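Local coordinates for protein hypothetical glycoside hydrolase (Parabacteroides distasonis, PDB 3TAW) that is of unknown activity but resembles glycoside hydrolases and probably folds as a five-bladed beta-propeller, at residues 49-53 and 339-345; 80-85 and 100-104; 113-119 and 135-140; 143-147 and 159-163. All blocks are in the same frame, centred on the assembly; numbering follows the deposited sequence.

All four contacts are mostly buried and belong to a beta-propeller. The centre of interaction 1 lies nearest the centre of the chain, about 12 Å away. It joins the sheet of strand 49-58 to the last, closing a loop around the other three. Interaction 2 pairs strand 81-88 with the connection to the next sheet. Interactions 3 and 4 are neighbours within that sheet, touching through Q137 with R144 and A146. Interaction 2 touches interaction 3 where F102 packs on Y135, and T80 and S81 bond to P115 and G116. Interaction 1 has one direct backbone bond, then side chains and water; interaction 3 has a buried carboxylate; interactions 2 and 4 rest largely on backbone bonds.

Interaction 1 (49-53 and 339-345); sequences DTFNP and GCADSFV
T50 N gives a nearly straight bond to S343 O (3.1 Å, 170°), where strand 49-51 meets the turn between strands 333-340 and 344-350. The contact joins two blades of the beta-propeller, one near the start of the chain and the last one. The return strand starts with a classic beta bulge, S343 and F344 set against C340. The F51 ring covers the backbone of D342: D342 O lies 3.3 Å above the plane of the F51 ring, over its centre. With chi1 at 58°, F51 CG sits between its own N and carbonyl carbon, which brings the ring there. D342 CB makes an off-centre CH-pi contact with the same ring. S343 OG donates to D49 OD1 (2.8 Å) from the anti side, well out of the carboxylate plane, while D49 OD2 pairs with R79. P53 CG packs on V345 CG1 at 3.8 Å. The amide of N52 is held from two ends. Its ND2 bonds to D120 and to a bound molecule of unknown identity. Its OD1 takes a water at 2.9 Å, and that water also donates to D342 OD1 and accepts from D342 N.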
loop_
_atom_site.group_PDB
_atom_site.type_symbol
_atom_site.label_atom_id
_atom_site.label_comp_id
_atom_site.label_asym_id
_atom_site.label_seq_id
_atom_site.Cartn_x
_atom_site.Cartn_y
_atom_site.Cartn_z
ATOM N N ASP A 49 16.302 3.058 -5.773
ATOM C CA ASP A 49 15.523 2.095 -4.971
ATOM C C ASP A 49 14.189 1.824 -5.663
ATOM O O ASP A 49 13.613 2.724 -6.241
ATOM C CB ASP A 49 15.283 2.648 -3.572
ATOM C CG ASP A 49 16.580 2.821 -2.767
ATOM O OD1 ASP A 49 17.098 1.810 -2.258
ATOM O OD2 ASP A 49 17.074 3.976 -2.645
ATOM N N THR A 50 13.713 0.587 -5.591
ATOM C CA THR A 50 12.450 0.166 -6.202
ATOM C C THR A 50 11.732 -0.673 -5.155
ATOM O O THR A 50 12.181 -1.776 -4.833
ATOM C CB THR A 50 12.675 -0.675 -7.481
ATOM O OG1 THR A 50 13.598 -1.743 -7.212
ATOM C CG2 THR A 50 13.200 0.215 -8.615
ATOM N N PHE A 51 10.622 -0.153 -4.618
ATOM C CA PHE A 51 10.042 -0.762 -3.420
ATOM C C PHE A 51 8.533 -0.510 -3.351
ATOM O O PHE A 51 7.922 -0.357 -4.406
ATOM C CB PHE A 51 10.843 -0.300 -2.160
ATOM C CG PHE A 51 10.904 1.212 -1.933
ATOM C CD1 PHE A 51 11.663 2.056 -2.774
ATOM C CD2 PHE A 51 10.317 1.777 -0.812
ATOM C CE1 PHE A 51 11.735 3.410 -2.541
ATOM C CE2 PHE A 51 10.409 3.152 -0.554
ATOM C CZ PHE A 51 11.118 3.972 -1.410
ATOM N N ASN A 52 7.954 -0.613 -2.146
ATOM C CA ASN A 52 6.538 -0.299 -1.815
ATOM C C ASN A 52 5.590 -0.343 -3.002
ATOM O O ASN A 52 5.213 0.696 -3.547
ATOM C CB ASN A 52 6.459 1.030 -1.072
ATOM C CG ASN A 52 7.129 0.964 0.280
ATOM O OD1 ASN A 52 7.698 -0.078 0.618
ATOM N ND2 ASN A 52 7.083 2.061 1.057
ATOM N N PRO A 53 5.203 -1.551 -3.396
ATOM C CA PRO A 53 4.505 -1.735 -4.671
ATOM C C PRO A 53 2.996 -1.935 -4.542
ATOM O O PRO A 53 2.526 -2.550 -3.579
ATOM C CB PRO A 53 5.127 -3.028 -5.179
ATOM C CG PRO A 53 5.290 -3.850 -3.912
ATOM C CD PRO A 53 5.729 -2.834 -2.875
ATOM N N GLY A 339 7.620 -4.172 -0.014
ATOM C CA GLY A 339 8.874 -3.431 -0.059
ATOM C C GLY A 339 9.868 -4.091 0.891
ATOM O O GLY A 339 9.484 -4.571 1.965
ATOM N N CYS A 340 11.137 -4.094 0.506
ATOM C CA CYS A 340 12.234 -4.656 1.327
ATOM C C CYS A 340 13.170 -3.547 1.741
ATOM O O CYS A 340 13.949 -3.043 0.917
ATOM C CB CYS A 340 13.019 -5.695 0.546
ATOM S SG CYS A 340 12.026 -7.096 -0.047
ATOM N N ALA A 341 13.054 -3.125 3.002
ATOM C CA ALA A 341 13.925 -2.087 3.580
ATOM C C ALA A 341 14.014 -0.811 2.720
ATOM O O ALA A 341 15.077 -0.189 2.625
ATOM C CB ALA A 341 15.339 -2.674 3.889
ATOM N N ASP A 342 12.879 -0.429 2.117
ATOM C CA ASP A 342 12.759 0.746 1.234
ATOM C C ASP A 342 13.705 0.686 0.029
ATOM O O ASP A 342 14.109 1.733 -0.508
ATOM C CB ASP A 342 12.952 2.070 1.998
ATOM C CG ASP A 342 11.745 2.460 2.846
ATOM O OD1 ASP A 342 10.743 1.712 2.873
ATOM O OD2 ASP A 342 11.803 3.563 3.420
ATOM N N SER A 343 14.032 -0.528 -0.415
ATOM C CA SER A 343 15.040 -0.696 -1.463
ATOM C C SER A 343 14.711 -1.645 -2.599
ATOM O O SER A 343 15.191 -1.423 -3.721
ATOM C CB SER A 343 16.379 -1.112 -0.860
ATOM O OG SER A 343 16.961 -0.026 -0.152
ATOM N N PHE A 344 13.965 -2.715 -2.309
ATOM C CA PHE A 344 13.613 -3.730 -3.306
ATOM C C PHE A 344 12.135 -4.122 -3.201
ATOM O O PHE A 344 11.466 -3.782 -2.222
ATOM C CB PHE A 344 14.462 -4.991 -3.170
ATOM C CG PHE A 344 15.956 -4.731 -3.228
ATOM C CD1 PHE A 344 16.607 -4.630 -4.434
ATOM C CD2 PHE A 344 16.697 -4.586 -2.062
ATOM C CE1 PHE A 344 17.985 -4.389 -4.490
ATOM C CE2 PHE A 344 18.072 -4.329 -2.121
ATOM C CZ PHE A 344 18.700 -4.238 -3.335
ATOM N N VAL A 345 11.651 -4.817 -4.231
ATOM C CA VAL A 345 10.363 -5.495 -4.172
ATOM C C VAL A 345 10.576 -7.010 -4.086
ATOM O O VAL A 345 11.372 -7.579 -4.844
ATOM C CB VAL A 345 9.491 -5.168 -5.379
ATOM C CG1 VAL A 345 8.167 -5.980 -5.316
ATOM C CG2 VAL A 345 9.226 -3.650 -5.440
HETATM O O HOH W 1 17.988 -0.695 -3.903
HETATM O O HOH W 2 9.871 -0.751 2.375
#

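Interaction 2 (80-85 and 100-104); sequences TSRLGY and PAFYP. With EDO (1,2-ethanediol), chain N; ACT (acetate ion), chain E.
L83 pairs with F102 and A101 through its backbone. L83 N donates to F102 O at 2.8 Å, and the bond is almost straight (174°). L83 O receives two donors. A101 N is the closer, at 2.8 Å, though its N-H is bent (138°). F102 N adds a weak bond of 3.4 Å to L83 O. A101 and F102 thus share one partner in a classic beta bulge, within a single antiparallel bridge. L83 CD1 rests against F102 CB at 3.7 Å, and the two side chains run together. In the beta-propeller, strand 81-88 belongs to one blade and segment 100-104 to the connection that runs on to the next. The straight R82 side chain crosses over Y103 and P104. Its CG lies on Y103 CB and P104 CD. R82 NE donates a hydrogen bond to a water at 2.9 Å, in the guanidinium plane, and the water donates in turn to P104 O. R82 NH1 forms a salt bridge with D70, and T80 CG2 covers one face of the guanidinium. T80 OG1 is satisfied by P115 O and S81 OG by R67. The backbone of Y103 is bonded to a 1,2-ethanediol: Y103 N donates to its O2 (2.9 Å), and the same O2 donates to Y103 O. Y103 O also accepts from K158. Y103 OH donates to acetate OXT at 2.6 Å, in the plane of the tyrosine ring.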
loop_
_atom_site.group_PDB
_atom_site.type_symbol
_atom_site.label_atom_id
_atom_site.label_comp_id
_atom_site.label_asym_id
_atom_site.label_seq_id
_atom_site.Cartn_x
_atom_site.Cartn_y
_atom_site.Cartn_z
ATOM N N THR A 80 12.677 11.862 -5.730
ATOM C CA THR A 80 11.400 11.871 -6.436
ATOM C C THR A 80 10.951 10.441 -6.656
ATOM O O THR A 80 11.711 9.621 -7.189
ATOM C CB THR A 80 11.467 12.612 -7.791
ATOM O OG1 THR A 80 11.936 13.950 -7.580
ATOM C CG2 THR A 80 10.078 12.658 -8.473
ATOM N N SER A 81 9.703 10.159 -6.267
ATOM C CA SER A 81 9.085 8.849 -6.471
ATOM C C SER A 81 8.179 8.887 -7.694
ATOM O O SER A 81 7.492 9.878 -7.935
ATOM C CB SER A 81 8.257 8.443 -5.243
ATOM O OG SER A 81 9.084 8.183 -4.110
ATOM N N ARG A 82 8.253 7.828 -8.488
ATOM C CA ARG A 82 7.445 7.608 -9.675
ATOM C C ARG A 82 7.070 6.118 -9.664
ATOM O O ARG A 82 7.725 5.313 -8.982
ATOM C CB ARG A 82 8.242 7.973 -10.942
ATOM C CG ARG A 82 8.697 9.427 -10.956
ATOM C CD ARG A 82 9.495 9.767 -12.208
ATOM N NE ARG A 82 9.976 11.142 -12.228
ATOM C CZ ARG A 82 11.123 11.563 -11.689
ATOM N NH1 ARG A 82 11.915 10.745 -11.008
ATOM N NH2 ARG A 82 11.481 12.837 -11.805
ATOM N N LEU A 83 6.013 5.747 -10.382
ATOM C CA LEU A 83 5.576 4.375 -10.393
ATOM C C LEU A 83 5.917 3.678 -11.695
ATOM O O LEU A 83 5.538 4.134 -12.777
ATOM C CB LEU A 83 4.057 4.298 -10.188
ATOM C CG LEU A 83 3.499 5.044 -8.990
ATOM C CD1 LEU A 83 2.020 4.783 -8.837
ATOM C CD2 LEU A 83 4.285 4.756 -7.663
ATOM N N GLY A 84 6.583 2.549 -11.555
ATOM C CA GLY A 84 6.893 1.659 -12.662
ATOM C C GLY A 84 5.722 0.787 -13.033
ATOM O O GLY A 84 4.680 0.800 -12.367
ATOM N N TYR A 85 5.860 0.066 -14.140
ATOM C CA TYR A 85 4.813 -0.824 -14.630
ATOM C C TYR A 85 5.488 -2.131 -15.051
ATOM O O TYR A 85 6.298 -2.157 -15.981
ATOM C CB TYR A 85 4.095 -0.188 -15.820
ATOM C CG TYR A 85 2.931 -0.974 -16.357
ATOM C CD1 TYR A 85 3.125 -1.978 -17.306
ATOM C CD2 TYR A 85 1.626 -0.712 -15.944
ATOM C CE1 TYR A 85 2.034 -2.703 -17.821
ATOM C CE2 TYR A 85 0.546 -1.438 -16.443
ATOM C CZ TYR A 85 0.754 -2.432 -17.370
ATOM O OH TYR A 85 -0.320 -3.163 -17.882
ATOM N N PRO A 100 8.082 5.167 -16.679
ATOM C CA PRO A 100 7.116 5.043 -15.587
ATOM C C PRO A 100 5.676 5.299 -16.073
ATOM O O PRO A 100 5.445 6.090 -17.007
ATOM C CB PRO A 100 7.573 6.092 -14.571
ATOM C CG PRO A 100 8.287 7.141 -15.429
ATOM C CD PRO A 100 8.941 6.367 -16.549
ATOM N N ALA A 101 4.720 4.616 -15.449
ATOM C CA ALA A 101 3.305 4.750 -15.828
ATOM C C ALA A 101 2.563 5.835 -15.036
ATOM O O ALA A 101 1.466 6.247 -15.437
ATOM C CB ALA A 101 2.595 3.411 -15.670
ATOM N N PHE A 102 3.164 6.289 -13.942
ATOM C CA PHE A 102 2.575 7.329 -13.081
ATOM C C PHE A 102 3.688 8.148 -12.459
ATOM O O PHE A 102 4.715 7.600 -12.043
ATOM C CB PHE A 102 1.711 6.664 -12.011
ATOM C CG PHE A 102 0.678 7.564 -11.417
ATOM C CD1 PHE A 102 -0.522 7.780 -12.064
ATOM C CD2 PHE A 102 0.887 8.177 -10.192
ATOM C CE1 PHE A 102 -1.495 8.612 -11.523
ATOM C CE2 PHE A 102 -0.084 9.016 -9.644
ATOM C CZ PHE A 102 -1.287 9.213 -10.295
ATOM N N TYR A 103 3.525 9.467 -12.473
ATOM C CA TYR A 103 4.619 10.373 -12.111
ATOM C C TYR A 103 4.107 11.799 -11.961
ATOM O O TYR A 103 3.033 12.140 -12.471
ATOM C CB TYR A 103 5.715 10.331 -13.208
ATOM C CG TYR A 103 5.146 10.388 -14.588
ATOM C CD1 TYR A 103 4.856 11.597 -15.186
ATOM C CD2 TYR A 103 4.843 9.207 -15.285
ATOM C CE1 TYR A 103 4.301 11.655 -16.463
ATOM C CE2 TYR A 103 4.289 9.246 -16.530
ATOM C CZ TYR A 103 4.014 10.484 -17.123
ATOM O OH TYR A 103 3.443 10.544 -18.375
ATOM N N PRO A 104 4.872 12.639 -11.244
ATOM C CA PRO A 104 4.497 14.037 -11.138
ATOM C C PRO A 104 4.728 14.738 -12.487
ATOM O O PRO A 104 5.602 14.324 -13.266
ATOM C CB PRO A 104 5.454 14.572 -10.070
ATOM C CG PRO A 104 6.679 13.729 -10.215
ATOM C CD PRO A 104 6.138 12.351 -10.539
HETATM C C1 EDO N . 0.763 10.012 -15.983
HETATM O O1 EDO N . -0.582 9.570 -15.809
HETATM C C2 EDO N . 1.055 11.017 -14.890
HETATM O O2 EDO N . 1.051 10.366 -13.610
HETATM C C ACT E . 4.230 13.400 -20.018
HETATM O O ACT E . 5.265 12.677 -20.122
HETATM O OXT ACT E . 3.174 12.861 -19.571
HETATM C CH3 ACT E . 4.233 14.853 -20.404
HETATM O O HOH W 3 8.018 12.890 -13.393
#

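Interaction 3 (113-119 and 135-140). With EDO (1,2-ethanediol), chain P.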
loop_
_atom_site.group_PDB
_atom_site.type_symbol
_atom_site.label_atom_id
_atom_site.label_comp_id
_atom_site.label_asym_id
_atom_site.label_seq_id
_atom_site.Cartn_x
_atom_site.Cartn_y
_atom_site.Cartn_z
ATOM N N GLU A 113 2.461 17.495 -5.763
ATOM C CA GLU A 113 3.324 16.364 -6.142
ATOM C C GLU A 113 4.760 16.737 -6.503
ATOM O O GLU A 113 5.575 15.853 -6.721
ATOM C CB GLU A 113 2.683 15.614 -7.308
ATOM C CG GLU A 113 1.402 14.914 -6.912
ATOM C CD GLU A 113 0.694 14.204 -8.061
ATOM O OE1 GLU A 113 1.195 14.189 -9.202
ATOM O OE2 GLU A 113 -0.400 13.679 -7.786
ATOM N N CYS A 114 5.048 18.045 -6.560
ATOM C CA CYS A 114 6.384 18.561 -6.889
ATOM C C CYS A 114 7.096 19.017 -5.628
ATOM O O CYS A 114 6.535 19.792 -4.851
ATOM C CB CYS A 114 6.289 19.757 -7.838
ATOM S SG CYS A 114 7.905 20.512 -8.264
ATOM N N PRO A 115 8.343 18.575 -5.423
ATOM C CA PRO A 115 9.217 17.681 -6.216
ATOM C C PRO A 115 9.282 16.225 -5.782
ATOM O O PRO A 115 10.005 15.439 -6.408
ATOM C CB PRO A 115 10.594 18.330 -6.022
ATOM C CG PRO A 115 10.549 18.794 -4.587
ATOM C CD PRO A 115 9.097 19.169 -4.299
ATOM N N GLY A 116 8.536 15.835 -4.747
ATOM C CA GLY A 116 8.688 14.509 -4.160
ATOM C C GLY A 116 7.980 13.403 -4.925
ATOM O O GLY A 116 8.314 12.218 -4.771
ATOM N N GLY A 117 7.022 13.780 -5.758
ATOM C CA GLY A 117 6.358 12.812 -6.630
ATOM C C GLY A 117 5.247 11.991 -5.994
ATOM O O GLY A 117 4.513 12.457 -5.123
ATOM N N THR A 118 5.121 10.748 -6.456
ATOM C CA THR A 118 3.943 9.952 -6.220
ATOM C C THR A 118 4.381 8.656 -5.534
ATOM O O THR A 118 4.982 7.807 -6.173
ATOM C CB THR A 118 3.238 9.663 -7.588
ATOM O OG1 THR A 118 4.121 8.950 -8.460
ATOM C CG2 THR A 118 2.821 10.951 -8.285
ATOM N N GLU A 119 4.080 8.505 -4.240
ATOM C CA GLU A 119 4.584 7.388 -3.435
ATOM C C GLU A 119 3.525 6.339 -3.090
ATOM O O GLU A 119 2.329 6.628 -3.098
ATOM C CB GLU A 119 5.123 7.888 -2.089
ATOM C CG GLU A 119 6.075 9.088 -2.153
ATOM C CD GLU A 119 6.518 9.542 -0.781
ATOM O OE1 GLU A 119 5.823 9.206 0.235
ATOM O OE2 GLU A 119 7.551 10.258 -0.709
ATOM N N TYR A 135 -2.626 6.875 -3.482
ATOM C CA TYR A 135 -1.187 7.107 -3.384
ATOM C C TYR A 135 -0.909 8.383 -2.611
ATOM O O TYR A 135 -1.830 9.144 -2.304
ATOM C CB TYR A 135 -0.561 7.204 -4.791
ATOM C CG TYR A 135 -0.997 8.427 -5.583
ATOM C CD1 TYR A 135 -2.210 8.457 -6.252
ATOM C CD2 TYR A 135 -0.169 9.546 -5.687
ATOM C CE1 TYR A 135 -2.620 9.583 -6.974
ATOM C CE2 TYR A 135 -0.551 10.665 -6.423
ATOM C CZ TYR A 135 -1.770 10.677 -7.061
ATOM O OH TYR A 135 -2.123 11.761 -7.803
ATOM N N THR A 136 0.355 8.590 -2.265
ATOM C CA THR A 136 0.762 9.773 -1.528
ATOM C C THR A 136 1.370 10.804 -2.466
ATOM O O THR A 136 2.274 10.487 -3.242
ATOM C CB THR A 136 1.849 9.443 -0.502
ATOM O OG1 THR A 136 1.451 8.315 0.275
ATOM C CG2 THR A 136 2.139 10.677 0.411
ATOM N N GLN A 137 0.864 12.021 -2.397
ATOM C CA GLN A 137 1.471 13.174 -3.081
ATOM C C GLN A 137 2.495 13.759 -2.132
ATOM O O GLN A 137 2.171 14.005 -0.957
ATOM C CB GLN A 137 0.413 14.226 -3.393
ATOM C CG GLN A 137 -0.774 13.716 -4.207
ATOM C CD GLN A 137 -1.742 14.825 -4.514
ATOM O OE1 GLN A 137 -2.259 15.482 -3.588
ATOM N NE2 GLN A 137 -2.011 15.055 -5.803
ATOM N N TRP A 138 3.720 13.978 -2.598
ATOM C CA TRP A 138 4.760 14.546 -1.725
ATOM C C TRP A 138 5.405 15.739 -2.375
ATOM O O TRP A 138 5.982 15.641 -3.458
ATOM C CB TRP A 138 5.800 13.500 -1.393
ATOM C CG TRP A 138 6.922 13.856 -0.433
ATOM C CD1 TRP A 138 8.228 13.481 -0.557
ATOM C CD2 TRP A 138 6.837 14.569 0.825
ATOM N NE1 TRP A 138 8.945 13.909 0.504
ATOM C CE2 TRP A 138 8.124 14.572 1.378
ATOM C CE3 TRP A 138 5.797 15.183 1.532
ATOM C CZ2 TRP A 138 8.416 15.193 2.601
ATOM C CZ3 TRP A 138 6.076 15.774 2.752
ATOM C CH2 TRP A 138 7.380 15.786 3.266
ATOM N N ASN A 139 5.288 16.872 -1.698
ATOM C CA ASN A 139 5.857 18.113 -2.165
ATOM C C ASN A 139 6.879 18.660 -1.173
ATOM O O ASN A 139 7.205 19.857 -1.214
ATOM C CB ASN A 139 4.754 19.137 -2.405
ATOM C CG ASN A 139 4.036 19.533 -1.138
ATOM O OD1 ASN A 139 4.323 19.024 -0.049
ATOM N ND2 ASN A 139 3.111 20.470 -1.271
ATOM N N ARG A 140 7.394 17.782 -0.309
ATOM C CA ARG A 140 8.347 18.136 0.768
ATOM C C ARG A 140 7.766 19.011 1.869
ATOM O O ARG A 140 8.509 19.477 2.724
ATOM C CB ARG A 140 9.595 18.834 0.237
ATOM C CG ARG A 140 10.243 18.160 -0.900
ATOM C CD ARG A 140 11.541 17.471 -0.529
ATOM N NE ARG A 140 12.223 17.207 -1.778
ATOM C CZ ARG A 140 12.188 16.047 -2.450
ATOM N NH1 ARG A 140 11.567 14.956 -1.978
ATOM N NH2 ARG A 140 12.839 15.972 -3.612
HETATM C C1 EDO P . 6.907 12.073 3.902
HETATM O O1 EDO P . 5.773 11.707 4.700
HETATM C C2 EDO P . 6.672 11.574 2.489
HETATM O O2 EDO P . 5.988 10.325 2.559
HETATM O O HOH W 4 3.897 7.684 1.442
#
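E113 CG stands beside its own backbone N (chi1 -68°), and the chain then runs extended to place OE2 between Y135 and Q137. A chi1 of 67° swings the Y135 ring toward it. Y135 OH donates to E113 OE2 at 2.6 Å, nearly along the C-O axis of the carboxylate. Q137 NE2 adds a second bond to E113 OE2 (2.9 Å) from the anti side, tilted out of the carboxylate plane. Y135 and Q137 belong to a beta hairpin of one propeller blade, strands 117-125 and 131-138. E119 N bonds to T136 O and T136 N to E119 O, both at 2.9 Å. W138 N donates to G117 O at 3.1 Å. P115, after a cis peptide bond, packs against the guanidinium face of R140, whose NH1 bonds to R79 O. On the other side of the hairpin, E119 OE2 comes within 3.3 Å of W138 CD1. E119 OE1 accepts from a 1,2-ethanediol, whose C2 lies over the centre of the W138 ring. E113 is buried, and its OE1 forms a salt bridge with K158. Two donors on OE2 and a lysine on OE1 would probably favour the charged form of E113.

Interaction 4 (143-147 and 159-163); sequences PRLAV and FGPAF. With EDO (1,2-ethanediol), chain K.
L145 O is gripped by two donors. A162 N bonds to it at 2.7 Å, and O2 of a 1,2-ethanediol donates to it at 2.9 Å. P161 CA adds a CA-H...O contact to the same L145 O at 3.2 Å. The diol O2 is itself held by F163 N (3.0 Å), and it thus bridges the two segments. Strands 143-150 and 157-161 form the outer hairpin of a propeller blade. Farther along it, V147 N donates to G160 O at 3.1 Å. F159 N donates to V147 O (2.9 Å), and V147 O also takes a water that accepts from G160 N. L145 CG is anti to its backbone N (chi1 -173°), and its CD2 reaches F163 CZ at 3.9 Å. V147 CG2 packs on A162 CB at the same distance, 3.9 Å. The R144 side chain runs alongside P161; its NE bonds to K172 O and its NH2 forms a salt bridge with D173. Peptide groups carry the polar part, and the side chains across the contact add only apolar packing. The carbonyls of L145 and V147 each have an N-H donor, with the diol on L145 O and a water on V147 O as second partners.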
loop_
_atom_site.group_PDB
_atom_site.type_symbol
_atom_site.label_atom_id
_atom_site.label_comp_id
_atom_site.label_asym_id
_atom_site.label_seq_id
_atom_site.Cartn_x
_atom_site.Cartn_y
_atom_site.Cartn_z
ATOM N N PRO A 143 2.506 15.319 3.095
ATOM C CA PRO A 143 2.085 14.180 2.301
ATOM C C PRO A 143 0.568 14.095 2.286
ATOM O O PRO A 143 -0.086 14.265 3.324
ATOM C CB PRO A 143 2.708 12.984 3.029
ATOM C CG PRO A 143 2.777 13.428 4.452
ATOM C CD PRO A 143 2.917 14.910 4.451
ATOM N N ARG A 144 -0.001 13.870 1.105
ATOM C CA ARG A 144 -1.450 13.840 0.975
ATOM C C ARG A 144 -1.894 12.599 0.227
ATOM O O ARG A 144 -1.383 12.291 -0.851
ATOM C CB ARG A 144 -1.997 15.068 0.271
ATOM C CG ARG A 144 -1.706 16.406 0.989
ATOM C CD ARG A 144 -2.375 17.548 0.249
ATOM N NE ARG A 144 -2.301 18.815 0.973
ATOM C CZ ARG A 144 -1.287 19.674 0.922
ATOM N NH1 ARG A 144 -0.216 19.421 0.186
ATOM N NH2 ARG A 144 -1.337 20.796 1.642
ATOM N N LEU A 145 -2.856 11.901 0.808
ATOM C CA LEU A 145 -3.479 10.771 0.134
ATOM C C LEU A 145 -4.314 11.298 -1.028
ATOM O O LEU A 145 -5.185 12.154 -0.831
ATOM C CB LEU A 145 -4.372 10.037 1.138
ATOM C CG LEU A 145 -5.016 8.735 0.739
ATOM C CD1 LEU A 145 -3.949 7.635 0.417
ATOM C CD2 LEU A 145 -5.951 8.312 1.875
ATOM N N ALA A 146 -4.097 10.758 -2.219
ATOM C CA ALA A 146 -4.796 11.223 -3.409
ATOM C C ALA A 146 -5.286 10.039 -4.238
ATOM O O ALA A 146 -4.870 8.894 -4.031
ATOM C CB ALA A 146 -3.873 12.169 -4.239
ATOM N N VAL A 147 -6.182 10.333 -5.168
ATOM C CA VAL A 147 -6.866 9.324 -5.962
ATOM C C VAL A 147 -6.673 9.548 -7.459
ATOM O O VAL A 147 -6.754 10.682 -7.946
ATOM C CB VAL A 147 -8.386 9.346 -5.678
ATOM C CG1 VAL A 147 -9.101 8.197 -6.420
ATOM C CG2 VAL A 147 -8.669 9.261 -4.145
ATOM N N PHE A 159 -7.544 12.959 -9.608
ATOM C CA PHE A 159 -8.644 13.713 -8.986
ATOM C C PHE A 159 -8.237 14.524 -7.760
ATOM O O PHE A 159 -9.051 15.284 -7.207
ATOM C CB PHE A 159 -9.783 12.757 -8.636
ATOM C CG PHE A 159 -10.466 12.184 -9.838
ATOM C CD1 PHE A 159 -11.489 12.883 -10.458
ATOM C CD2 PHE A 159 -10.081 10.954 -10.360
ATOM C CE1 PHE A 159 -12.118 12.372 -11.590
ATOM C CE2 PHE A 159 -10.718 10.426 -11.484
ATOM C CZ PHE A 159 -11.739 11.143 -12.100
ATOM N N GLY A 160 -6.983 14.406 -7.365
ATOM C CA GLY A 160 -6.462 15.130 -6.220
ATOM C C GLY A 160 -6.685 14.436 -4.893
ATOM O O GLY A 160 -7.116 13.274 -4.848
ATOM N N PRO A 161 -6.409 15.151 -3.796
ATOM C CA PRO A 161 -6.460 14.560 -2.462
ATOM C C PRO A 161 -7.808 13.957 -2.106
ATOM O O PRO A 161 -8.862 14.543 -2.406
ATOM C CB PRO A 161 -6.145 15.754 -1.543
ATOM C CG PRO A 161 -5.299 16.663 -2.410
ATOM C CD PRO A 161 -5.894 16.535 -3.771
ATOM N N ALA A 162 -7.773 12.784 -1.474
ATOM C CA ALA A 162 -8.981 12.054 -1.106
ATOM C C ALA A 162 -9.860 12.840 -0.127
ATOM O O ALA A 162 -11.089 12.684 -0.135
ATOM C CB ALA A 162 -8.610 10.716 -0.505
ATOM N N PHE A 163 -9.226 13.663 0.711
ATOM C CA PHE A 163 -9.957 14.416 1.757
ATOM C C PHE A 163 -9.999 15.929 1.487
ATOM O O PHE A 163 -10.168 16.743 2.424
ATOM C CB PHE A 163 -9.336 14.154 3.138
ATOM C CG PHE A 163 -9.105 12.687 3.457
ATOM C CD1 PHE A 163 -10.046 11.718 3.137
ATOM C CD2 PHE A 163 -7.961 12.281 4.122
ATOM C CE1 PHE A 163 -9.830 10.382 3.454
ATOM C CE2 PHE A 163 -7.736 10.928 4.428
ATOM C CZ PHE A 163 -8.661 9.992 4.095
HETATM C C1 EDO K . -5.471 15.250 3.174
HETATM O O1 EDO K . -4.077 15.053 3.308
HETATM C C2 EDO K . -6.029 15.041 1.759
HETATM O O2 EDO K . -6.292 13.693 1.366
HETATM O O HOH W 5 -4.774 12.623 -7.765
#